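Local coordinates for protein taurocyamine kinase (Schistosoma mansoni, PDB 4WOD) that catalyses the reversible transfer of phosphate between ATP and the guanidino substrate taurocyamine, using magnesium as cofactor, at residues Gly125-Gly130 against Glu222-Val227; Phe133-Thr138 against Ile265-Ser270; Asn147-Ala152 against Lys252-Ala257. The protein carries 4 engineered substitutions. One frame throughout, in Å; residues are numbered along the deposited sequence.

Contact 1: Gly125-Gly130 against Glu222-Val227. With ARG (arginine), chain B.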
loop_
_atom_site.group_PDB
_atom_site.type_symbol
_atom_site.label_atom_id
_atom_site.label_comp_id
_atom_site.label_asym_id
_atom_site.label_seq_id
_atom_site.Cartn_x
_atom_site.Cartn_y
_atom_site.Cartn_z
ATOM N N GLY A 125 -12.545 -15.428 21.017
ATOM C CA GLY A 125 -13.995 -15.412 21.120
ATOM C C GLY A 125 -14.534 -16.829 21.000
ATOM O O GLY A 125 -13.846 -17.714 20.474
ATOM N N ARG A 126 -15.751 -17.056 21.506
ATOM C CA ARG A 126 -16.423 -18.336 21.349
ATOM C C ARG A 126 -17.924 -18.157 21.186
ATOM O O ARG A 126 -18.523 -17.231 21.744
ATOM C CB ARG A 126 -16.172 -19.255 22.550
ATOM C CG ARG A 126 -14.719 -19.689 22.751
ATOM C CD ARG A 126 -14.263 -20.634 21.644
ATOM N NE ARG A 126 -12.990 -21.294 21.952
ATOM C CZ ARG A 126 -11.811 -20.890 21.487
ATOM N NH1 ARG A 126 -11.743 -19.805 20.707
ATOM N NH2 ARG A 126 -10.703 -21.558 21.809
ATOM N N THR A 127 -18.505 -19.066 20.417
ATOM C CA THR A 127 -19.940 -19.220 20.284
ATOM C C THR A 127 -20.372 -20.417 21.104
ATOM O O THR A 127 -19.798 -21.496 20.960
ATOM C CB THR A 127 -20.343 -19.465 18.839
ATOM O OG1 THR A 127 -19.943 -18.359 18.023
ATOM C CG2 THR A 127 -21.862 -19.722 18.737
ATOM N N VAL A 128 -21.367 -20.239 21.961
ATOM C CA VAL A 128 -21.915 -21.371 22.715
ATOM C C VAL A 128 -22.988 -22.090 21.866
ATOM O O VAL A 128 -23.930 -21.457 21.377
ATOM C CB VAL A 128 -22.512 -20.907 24.083
ATOM C CG1 VAL A 128 -23.211 -22.057 24.794
ATOM C CG2 VAL A 128 -21.420 -20.289 24.983
ATOM N N GLU A 129 -22.830 -23.400 21.668
ATOM C CA GLU A 129 -23.829 -24.191 20.927
ATOM C C GLU A 129 -25.235 -24.048 21.487
ATOM O O GLU A 129 -25.423 -23.979 22.706
ATOM C CB GLU A 129 -23.467 -25.673 20.937
ATOM C CG GLU A 129 -22.313 -26.038 20.042
ATOM C CD GLU A 129 -21.997 -27.516 20.097
ATOM O OE1 GLU A 129 -22.332 -28.165 21.122
ATOM O OE2 GLU A 129 -21.430 -28.028 19.104
ATOM N N GLY A 130 -26.214 -24.030 20.592
ATOM C CA GLY A 130 -27.608 -24.048 20.971
ATOM C C GLY A 130 -28.228 -22.667 21.064
ATOM O O GLY A 130 -29.405 -22.551 21.381
ATOM N N GLU A 222 -21.065 -9.083 21.324
ATOM C CA GLU A 222 -21.164 -9.317 19.881
ATOM C C GLU A 222 -21.128 -10.821 19.669
ATOM O O GLU A 222 -22.105 -11.433 19.208
ATOM C CB GLU A 222 -20.023 -8.638 19.118
ATOM C CG GLU A 222 -19.856 -9.166 17.704
ATOM C CD GLU A 222 -18.820 -8.408 16.888
ATOM O OE1 GLU A 222 -17.985 -9.077 16.246
ATOM O OE2 GLU A 222 -18.855 -7.155 16.864
ATOM N N ASP A 223 -19.985 -11.406 20.029
ATOM C CA ASP A 223 -19.905 -12.834 20.231
ATOM C C ASP A 223 -20.460 -13.190 21.596
ATOM O O ASP A 223 -20.649 -12.310 22.452
ATOM C CB ASP A 223 -18.454 -13.324 20.085
ATOM C CG ASP A 223 -18.003 -13.347 18.628
ATOM O OD1 ASP A 223 -18.717 -13.947 17.799
ATOM O OD2 ASP A 223 -16.969 -12.725 18.300
ATOM N N HIS A 224 -20.756 -14.475 21.791
ATOM C CA HIS A 224 -21.300 -14.937 23.053
ATOM C C HIS A 224 -20.297 -14.603 24.157
ATOM O O HIS A 224 -20.643 -13.996 25.190
ATOM C CB HIS A 224 -21.605 -16.442 22.997
ATOM C CG HIS A 224 -22.784 -16.764 22.123
ATOM N ND1 HIS A 224 -23.128 -18.047 21.767
ATOM C CD2 HIS A 224 -23.691 -15.955 21.523
ATOM C CE1 HIS A 224 -24.205 -18.021 21.003
ATOM N NE2 HIS A 224 -24.576 -16.761 20.847
ATOM N N ILE A 225 -19.054 -14.992 23.907
ATOM C CA ILE A 225 -17.945 -14.734 24.816
ATOM C C ILE A 225 -16.777 -14.127 24.060
ATOM O O ILE A 225 -16.406 -14.610 22.985
ATOM C CB ILE A 225 -17.448 -16.024 25.494
ATOM C CG1 ILE A 225 -18.623 -16.948 25.832
ATOM C CG2 ILE A 225 -16.633 -15.676 26.712
ATOM C CD1 ILE A 225 -18.226 -18.358 26.274
ATOM N N ARG A 226 -16.209 -13.060 24.613
ATOM C CA ARG A 226 -14.929 -12.556 24.148
ATOM C C ARG A 226 -14.004 -12.542 25.358
ATOM O O ARG A 226 -14.321 -11.933 26.383
ATOM C CB ARG A 226 -15.035 -11.160 23.510
ATOM C CG ARG A 226 -13.744 -10.805 22.774
ATOM C CD ARG A 226 -13.826 -9.586 21.847
ATOM N NE ARG A 226 -14.845 -9.625 20.786
ATOM C CZ ARG A 226 -15.052 -10.609 19.904
ATOM N NH1 ARG A 226 -16.007 -10.460 18.994
ATOM N NH2 ARG A 226 -14.353 -11.744 19.918
ATOM N N VAL A 227 -12.896 -13.260 25.248
ATOM C CA VAL A 227 -11.929 -13.369 26.336
ATOM C C VAL A 227 -10.633 -12.651 25.968
ATOM O O VAL A 227 -10.067 -12.840 24.871
ATOM C CB VAL A 227 -11.643 -14.838 26.676
ATOM C CG1 VAL A 227 -10.907 -14.939 28.008
ATOM C CG2 VAL A 227 -12.950 -15.628 26.727
HETATM N N ARG B . -13.798 -6.659 8.310
HETATM C CA ARG B . -15.048 -6.368 8.959
HETATM C C ARG B . -16.022 -5.459 8.233
HETATM O O ARG B . -15.628 -4.369 7.751
HETATM C CB ARG B . -14.822 -5.901 10.350
HETATM C CG ARG B . -14.612 -7.033 11.297
HETATM C CD ARG B . -15.795 -7.047 12.196
HETATM N NE ARG B . -15.671 -8.102 13.156
HETATM C CZ ARG B . -15.862 -7.930 14.434
HETATM N NH1 ARG B . -15.740 -8.930 15.254
HETATM N NH2 ARG B . -16.152 -6.740 14.883
HETATM O OXT ARG B . -17.143 -5.988 8.201
HETATM O O HOH W 1 -20.013 -15.937 19.245
#
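Arg-126 O is met by the N-H of Ile-225 and by a water. The bond from Ile-225 N to Arg-126 O is 3.2 Å and lies in the carbonyl plane. Arg-126 N answers with a 2.9 Å bond to Ile-225 O. This hydrogen-bonded antiparallel pair joins strands 117-126 and 225-232, central neighbours in the eight-stranded sheet of the phosphagen kinase catalytic domain. Where the pairing ends, His-224 takes over. Its ND1 receives Val-128 N at 2.8 Å, near the ring plane. Thr-127 CG2 also touches the ring, 3.7 Å from His-224 CE1. The water accepts from His-224 N. It is within hydrogen-bonding distance of Arg-126 O, Thr-127 OG1 and Asp-223 OD1, but can donate to only two at once. Thr-127 OG1 is also hydrogen-bonded to Ile-265 O, and Asp-223 OD1 to Phe-267 N. Arg-226 NH1 meets Asp-223 OD2 at 2.6 Å in a salt bridge. Glu-222 OE1 receives NH1 of the bound arginine, modelled doubtfully short. Arg-226 is predicted to bind ATP, so this segment probably lies between the guanidino and nucleotide sites. With ND1 accepting and NE2 bonded to Gly-132 O, the His-224 ring is probably neutral, with its proton on NE2.

Contact 2: Phe133-Thr138 against Ile265-Ser270; sequences FGPTLT and ITFCPS. With ARG (arginine), chain B.
Phe-267 turns the edge of its ring toward the face of Phe-133. The pair is an offset edge-to-face stack, with planes at 83° and centroids 5.5 Å apart. The leading bump is CD1 of Phe-267, which sits 3.6 Å from Phe-133 CD2 and equally close to Phe-133 CB. It fits the corner where the Phe-133 ring leaves its CB. The same face of Phe-133 carries a second bump, the backbone of Phe-267. Phe-267 CA stands 4.1 Å from the ring centroid in a CH-pi contact, 24° off the normal. Phe-267 thus meets this face with both its CA and its ring edge. Phe-267 CG is anti to the backbone N (chi1 180°), which carries the ring along past Phe-133. At the far end of the Phe-133 ring, CZ reaches the Thr-266 backbone and meets Ile-265 CG2 at 4.2 Å, this last near the ring plane. Pro-135 CD meets the Phe-267 ring instead, 4.2 Å from CE1. The turn that presents Phe-133 is tied by its own carbonyl, which accepts both Thr-136 N and Leu-137 N. Past the stack the loop 265-270 runs on to the bound arginine. Cys-268, the predicted active-site residue, and Ser-270 both line the arginine pocket. Thr-266 OG1 donates to Cys-268 O at 2.8 Å and so ties the backbone on both sides of Phe-267. The contact between the two segments is apolar and aromatic. They meet by shape alone, and the backbone N and O of Phe-267 are hydrogen-bonded to Asp-223 OD1 and Ser-64 OG. Both ends of the residue just before Cys-268 are therefore held, which is consistent with a well-defined backbone at the predicted active site.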
loop_
_atom_site.group_PDB
_atom_site.type_symbol
_atom_site.label_atom_id
_atom_site.label_comp_id
_atom_site.label_asym_id
_atom_site.label_seq_id
_atom_site.Cartn_x
_atom_site.Cartn_y
_atom_site.Cartn_z
ATOM N N PHE A 133 -27.378 -15.649 17.486
ATOM C CA PHE A 133 -26.709 -14.373 17.641
ATOM C C PHE A 133 -27.784 -13.295 17.762
ATOM O O PHE A 133 -28.969 -13.620 17.781
ATOM C CB PHE A 133 -25.773 -14.090 16.455
ATOM C CG PHE A 133 -24.568 -15.008 16.387
ATOM C CD1 PHE A 133 -23.911 -15.403 17.550
ATOM C CD2 PHE A 133 -24.105 -15.482 15.160
ATOM C CE1 PHE A 133 -22.795 -16.244 17.482
ATOM C CE2 PHE A 133 -23.004 -16.325 15.075
ATOM C CZ PHE A 133 -22.336 -16.711 16.229
ATOM N N GLY A 134 -27.358 -12.030 17.834
ATOM C CA GLY A 134 -28.250 -10.881 17.899
ATOM C C GLY A 134 -29.629 -11.011 17.250
ATOM O O GLY A 134 -30.649 -10.816 17.929
ATOM N N PRO A 135 -29.670 -11.330 15.940
ATOM C CA PRO A 135 -30.927 -11.390 15.182
ATOM C C PRO A 135 -31.862 -12.540 15.547
ATOM O O PRO A 135 -33.037 -12.476 15.200
ATOM C CB PRO A 135 -30.451 -11.552 13.724
ATOM C CG PRO A 135 -29.071 -10.961 13.715
ATOM C CD PRO A 135 -28.505 -11.389 15.040
ATOM N N THR A 136 -31.360 -13.573 16.215
ATOM C CA THR A 136 -32.182 -14.747 16.442
ATOM C C THR A 136 -32.403 -15.074 17.925
ATOM O O THR A 136 -33.199 -15.954 18.248
ATOM C CB THR A 136 -31.584 -16.022 15.741
ATOM O OG1 THR A 136 -30.178 -16.103 16.001
ATOM C CG2 THR A 136 -31.824 -15.987 14.225
ATOM N N LEU A 137 -31.701 -14.393 18.820
ATOM C CA LEU A 137 -31.935 -14.563 20.250
ATOM C C LEU A 137 -33.280 -13.970 20.646
ATOM O O LEU A 137 -33.781 -13.040 20.015
ATOM C CB LEU A 137 -30.812 -13.906 21.070
ATOM C CG LEU A 137 -29.466 -14.615 20.891
ATOM C CD1 LEU A 137 -28.288 -13.683 21.206
ATOM C CD2 LEU A 137 -29.467 -15.871 21.784
ATOM N N THR A 138 -33.887 -14.537 21.668
ATOM C CA THR A 138 -35.002 -13.854 22.334
ATOM C C THR A 138 -34.440 -13.121 23.540
ATOM O O THR A 138 -33.274 -13.330 23.916
ATOM C CB THR A 138 -36.093 -14.818 22.779
ATOM O OG1 THR A 138 -35.546 -15.700 23.755
ATOM C CG2 THR A 138 -36.602 -15.642 21.592
ATOM N N ILE A 265 -16.740 -20.930 15.285
ATOM C CA ILE A 265 -17.716 -20.008 14.702
ATOM C C ILE A 265 -17.740 -18.692 15.478
ATOM O O ILE A 265 -17.679 -18.681 16.720
ATOM C CB ILE A 265 -19.126 -20.635 14.696
ATOM C CG1 ILE A 265 -19.118 -21.991 13.976
ATOM C CG2 ILE A 265 -20.167 -19.671 14.102
ATOM C CD1 ILE A 265 -18.520 -21.973 12.578
ATOM N N THR A 266 -17.816 -17.587 14.746
ATOM C CA THR A 266 -17.969 -16.269 15.357
ATOM C C THR A 266 -19.039 -15.497 14.616
ATOM O O THR A 266 -19.408 -15.885 13.511
ATOM C CB THR A 266 -16.650 -15.465 15.335
ATOM O OG1 THR A 266 -16.094 -15.515 14.006
ATOM C CG2 THR A 266 -15.672 -16.072 16.357
ATOM N N PHE A 267 -19.519 -14.415 15.227
ATOM C CA PHE A 267 -20.556 -13.552 14.620
ATOM C C PHE A 267 -20.063 -12.892 13.331
ATOM O O PHE A 267 -20.785 -12.820 12.331
ATOM C CB PHE A 267 -21.000 -12.496 15.637
ATOM C CG PHE A 267 -22.060 -11.541 15.138
ATOM C CD1 PHE A 267 -23.338 -11.971 14.840
ATOM C CD2 PHE A 267 -21.775 -10.186 15.018
ATOM C CE1 PHE A 267 -24.316 -11.066 14.406
ATOM C CE2 PHE A 267 -22.741 -9.288 14.597
ATOM C CZ PHE A 267 -24.008 -9.733 14.287
ATOM N N CYS A 268 -18.829 -12.414 13.351
ATOM C CA CYS A 268 -18.245 -11.815 12.153
ATOM C C CYS A 268 -17.271 -12.797 11.532
ATOM O O CYS A 268 -16.478 -13.418 12.252
ATOM C CB CYS A 268 -17.545 -10.499 12.487
ATOM S SG CYS A 268 -16.726 -9.730 11.086
ATOM N N PRO A 269 -17.336 -12.962 10.198
ATOM C CA PRO A 269 -16.461 -13.900 9.483
ATOM C C PRO A 269 -14.973 -13.607 9.608
ATOM O O PRO A 269 -14.192 -14.530 9.385
ATOM C CB PRO A 269 -16.901 -13.758 8.020
ATOM C CG PRO A 269 -18.345 -13.336 8.105
ATOM C CD PRO A 269 -18.396 -12.417 9.320
ATOM N N SER A 270 -14.587 -12.379 9.942
ATOM C CA SER A 270 -13.163 -12.041 10.023
ATOM C C SER A 270 -12.440 -12.766 11.161
ATOM O O SER A 270 -11.217 -12.960 11.106
ATOM C CB SER A 270 -12.977 -10.527 10.173
ATOM O OG SER A 270 -13.502 -10.062 11.402
HETATM N N ARG B . -13.798 -6.659 8.310
HETATM C CA ARG B . -15.048 -6.368 8.959
HETATM C C ARG B . -16.022 -5.459 8.233
HETATM O O ARG B . -15.628 -4.369 7.751
HETATM C CB ARG B . -14.822 -5.901 10.350
HETATM C CG ARG B . -14.612 -7.033 11.297
HETATM C CD ARG B . -15.795 -7.047 12.196
HETATM N NE ARG B . -15.671 -8.102 13.156
HETATM C CZ ARG B . -15.862 -7.930 14.434
HETATM N NH1 ARG B . -15.740 -8.930 15.254
HETATM N NH2 ARG B . -16.152 -6.740 14.883
HETATM O OXT ARG B . -17.143 -5.988 8.201
#

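Contact 3: Asn147-Ala152 against Lys252-Ala257; sequences NKISTA and KSLKFA
Leu-254 sets its two methyls against residues one helical turn apart, Lys-148 and Ala-152 of helix 139-154. CD1 lies 3.8 Å from Ala-152 CB. CD2 lies 3.9 Å from Lys-148 CG and about as far from the carbonyl O of Lys-148. The leucine CG is anti to its carbonyl carbon (chi1 -54°), and this swings the branched end toward the helix although the CB does not aim straight at it. Ile-149 adds a looser contact, with CG1 4.5 Å from Leu-254 CD1. Lys-148 has CG anti to the backbone N (chi1 -165°). Its extended CG and CD run past Leu-254 CD2, in the opposite direction to the leucine. The lysine chain bends only at its last torsion, beyond the part that touches. Ser-253 comes to Ala-152 with its CB, 3.8 Å from the alanine CB. Both of these CB atoms point toward the other segment, so they meet head-on. The serine OG lies beside its own backbone N and is not the touching atom. In the phosphagen kinase catalytic domain, helix 139-154 packs beside the eight-stranded antiparallel sheet, and segment 252-257 leads from helix 236-251 to strand 258-259. Leu-254 sits between helix 139-154 and the sheet: it also touches Ile-225 of strand 225-232, as Ile-149 does. Ala-152 packs on Leu-250 of helix 236-251 as well. Further along the loop, the ring of Phe-256 has the Leu-254 carbonyl O over its centre, 4.1 Å above the plane, and packs on Ile-225 and Ile-247.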
loop_
_atom_site.group_PDB
_atom_site.type_symbol
_atom_site.label_atom_id
_atom_site.label_comp_id
_atom_site.label_asym_id
_atom_site.label_seq_id
_atom_site.Cartn_x
_atom_site.Cartn_y
_atom_site.Cartn_z
ATOM N N ASN A 147 -26.487 -16.342 31.877
ATOM C CA ASN A 147 -26.452 -17.114 33.122
ATOM C C ASN A 147 -25.534 -18.328 33.003
ATOM O O ASN A 147 -24.722 -18.595 33.894
ATOM C CB ASN A 147 -27.856 -17.589 33.531
ATOM C CG ASN A 147 -28.779 -16.447 33.958
ATOM O OD1 ASN A 147 -28.335 -15.367 34.330
ATOM N ND2 ASN A 147 -30.077 -16.691 33.886
ATOM N N LYS A 148 -25.688 -19.063 31.905
ATOM C CA LYS A 148 -24.849 -20.212 31.604
ATOM C C LYS A 148 -23.376 -19.809 31.621
ATOM O O LYS A 148 -22.526 -20.480 32.232
ATOM C CB LYS A 148 -25.234 -20.792 30.240
ATOM C CG LYS A 148 -24.713 -22.194 29.948
ATOM C CD LYS A 148 -24.996 -22.556 28.473
ATOM C CE LYS A 148 -25.136 -24.046 28.273
ATOM N NZ LYS A 148 -26.481 -24.539 28.715
ATOM N N ILE A 149 -23.078 -18.682 30.979
ATOM C CA ILE A 149 -21.690 -18.225 30.912
ATOM C C ILE A 149 -21.161 -17.687 32.252
ATOM O O ILE A 149 -20.026 -18.016 32.651
ATOM C CB ILE A 149 -21.518 -17.148 29.811
ATOM C CG1 ILE A 149 -21.753 -17.787 28.439
ATOM C CG2 ILE A 149 -20.109 -16.590 29.853
ATOM C CD1 ILE A 149 -21.899 -16.805 27.270
ATOM N N SER A 150 -21.945 -16.865 32.954
ATOM C CA SER A 150 -21.447 -16.328 34.232
ATOM C C SER A 150 -21.242 -17.450 35.242
ATOM O O SER A 150 -20.362 -17.369 36.097
ATOM C CB SER A 150 -22.385 -15.272 34.815
ATOM O OG SER A 150 -23.657 -15.829 35.083
ATOM N N THR A 151 -22.037 -18.505 35.124
ATOM C CA THR A 151 -21.890 -19.645 36.029
ATOM C C THR A 151 -20.559 -20.363 35.785
ATOM O O THR A 151 -19.860 -20.731 36.735
ATOM C CB THR A 151 -23.049 -20.648 35.880
ATOM O OG1 THR A 151 -24.279 -20.033 36.265
ATOM C CG2 THR A 151 -22.811 -21.874 36.765
ATOM N N ALA A 152 -20.223 -20.556 34.510
ATOM C CA ALA A 152 -18.935 -21.112 34.101
ATOM C C ALA A 152 -17.776 -20.226 34.570
ATOM O O ALA A 152 -16.738 -20.729 35.003
ATOM C CB ALA A 152 -18.875 -21.294 32.575
ATOM N N LYS A 252 -14.591 -26.973 29.719
ATOM C CA LYS A 252 -15.128 -28.097 30.474
ATOM C C LYS A 252 -16.597 -27.862 30.814
ATOM O O LYS A 252 -17.334 -28.821 31.060
ATOM C CB LYS A 252 -14.317 -28.329 31.745
ATOM C CG LYS A 252 -12.861 -28.635 31.487
ATOM C CD LYS A 252 -12.113 -28.821 32.792
ATOM C CE LYS A 252 -10.612 -28.844 32.562
ATOM N NZ LYS A 252 -9.860 -28.831 33.838
ATOM N N SER A 253 -17.014 -26.595 30.815
ATOM C CA SER A 253 -18.367 -26.218 31.218
ATOM C C SER A 253 -19.252 -25.856 30.040
ATOM O O SER A 253 -20.463 -26.033 30.088
ATOM C CB SER A 253 -18.339 -25.024 32.178
ATOM O OG SER A 253 -17.583 -25.322 33.328
ATOM N N LEU A 254 -18.643 -25.301 29.002
ATOM C CA LEU A 254 -19.404 -24.777 27.875
ATOM C C LEU A 254 -19.024 -25.533 26.619
ATOM O O LEU A 254 -17.846 -25.807 26.375
ATOM C CB LEU A 254 -19.145 -23.270 27.688
ATOM C CG LEU A 254 -19.378 -22.383 28.913
ATOM C CD1 LEU A 254 -18.673 -21.027 28.779
ATOM C CD2 LEU A 254 -20.866 -22.172 29.118
ATOM N N LYS A 255 -20.040 -25.874 25.838
ATOM C CA LYS A 255 -19.863 -26.462 24.534
ATOM C C LYS A 255 -19.725 -25.332 23.530
ATOM O O LYS A 255 -20.680 -24.573 23.323
ATOM C CB LYS A 255 -21.057 -27.348 24.155
ATOM C CG LYS A 255 -21.435 -28.414 25.171
ATOM C CD LYS A 255 -22.748 -29.099 24.764
ATOM C CE LYS A 255 -23.021 -30.361 25.571
ATOM N NZ LYS A 255 -21.993 -31.417 25.345
ATOM N N PHE A 256 -18.555 -25.225 22.901
ATOM C CA PHE A 256 -18.334 -24.178 21.903
ATOM C C PHE A 256 -18.499 -24.724 20.490
ATOM O O PHE A 256 -18.115 -25.862 20.196
ATOM C CB PHE A 256 -16.953 -23.555 22.057
ATOM C CG PHE A 256 -16.704 -22.925 23.403
ATOM C CD1 PHE A 256 -17.641 -22.073 23.983
ATOM C CD2 PHE A 256 -15.518 -23.167 24.078
ATOM C CE1 PHE A 256 -17.407 -21.494 25.213
ATOM C CE2 PHE A 256 -15.275 -22.584 25.302
ATOM C CZ PHE A 256 -16.228 -21.747 25.879
ATOM N N ALA A 257 -19.070 -23.903 19.616
ATOM C CA ALA A 257 -19.317 -24.286 18.229
ATOM C C ALA A 257 -18.036 -24.277 17.409
ATOM O O ALA A 257 -17.362 -23.250 17.319
ATOM C CB ALA A 257 -20.352 -23.348 17.597
#

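Contacts 1 and 2 are buried and both reach the bound arginine. Contact 3 has a buried centre but exposed lysine and serine at its margin, and it touches no ligand. Chemistry follows place. Contact 1 joins its segments by strand pairing, a histidine bond and a water, with a salt-bridge network inside 222-227; contact 2 is aromatic; contact 3 is aliphatic. Segment 125-130 joins all three. Thr-127 OG1 bonds to Ile-265 O of contact 2, and Thr-127 O receives Ala-257 N of contact 3. Glu-129 N also bonds to Lys-255 O. Contacts 2 and 3, about 17 Å apart between centres, meet through Ile-265 N and Ala-257 O.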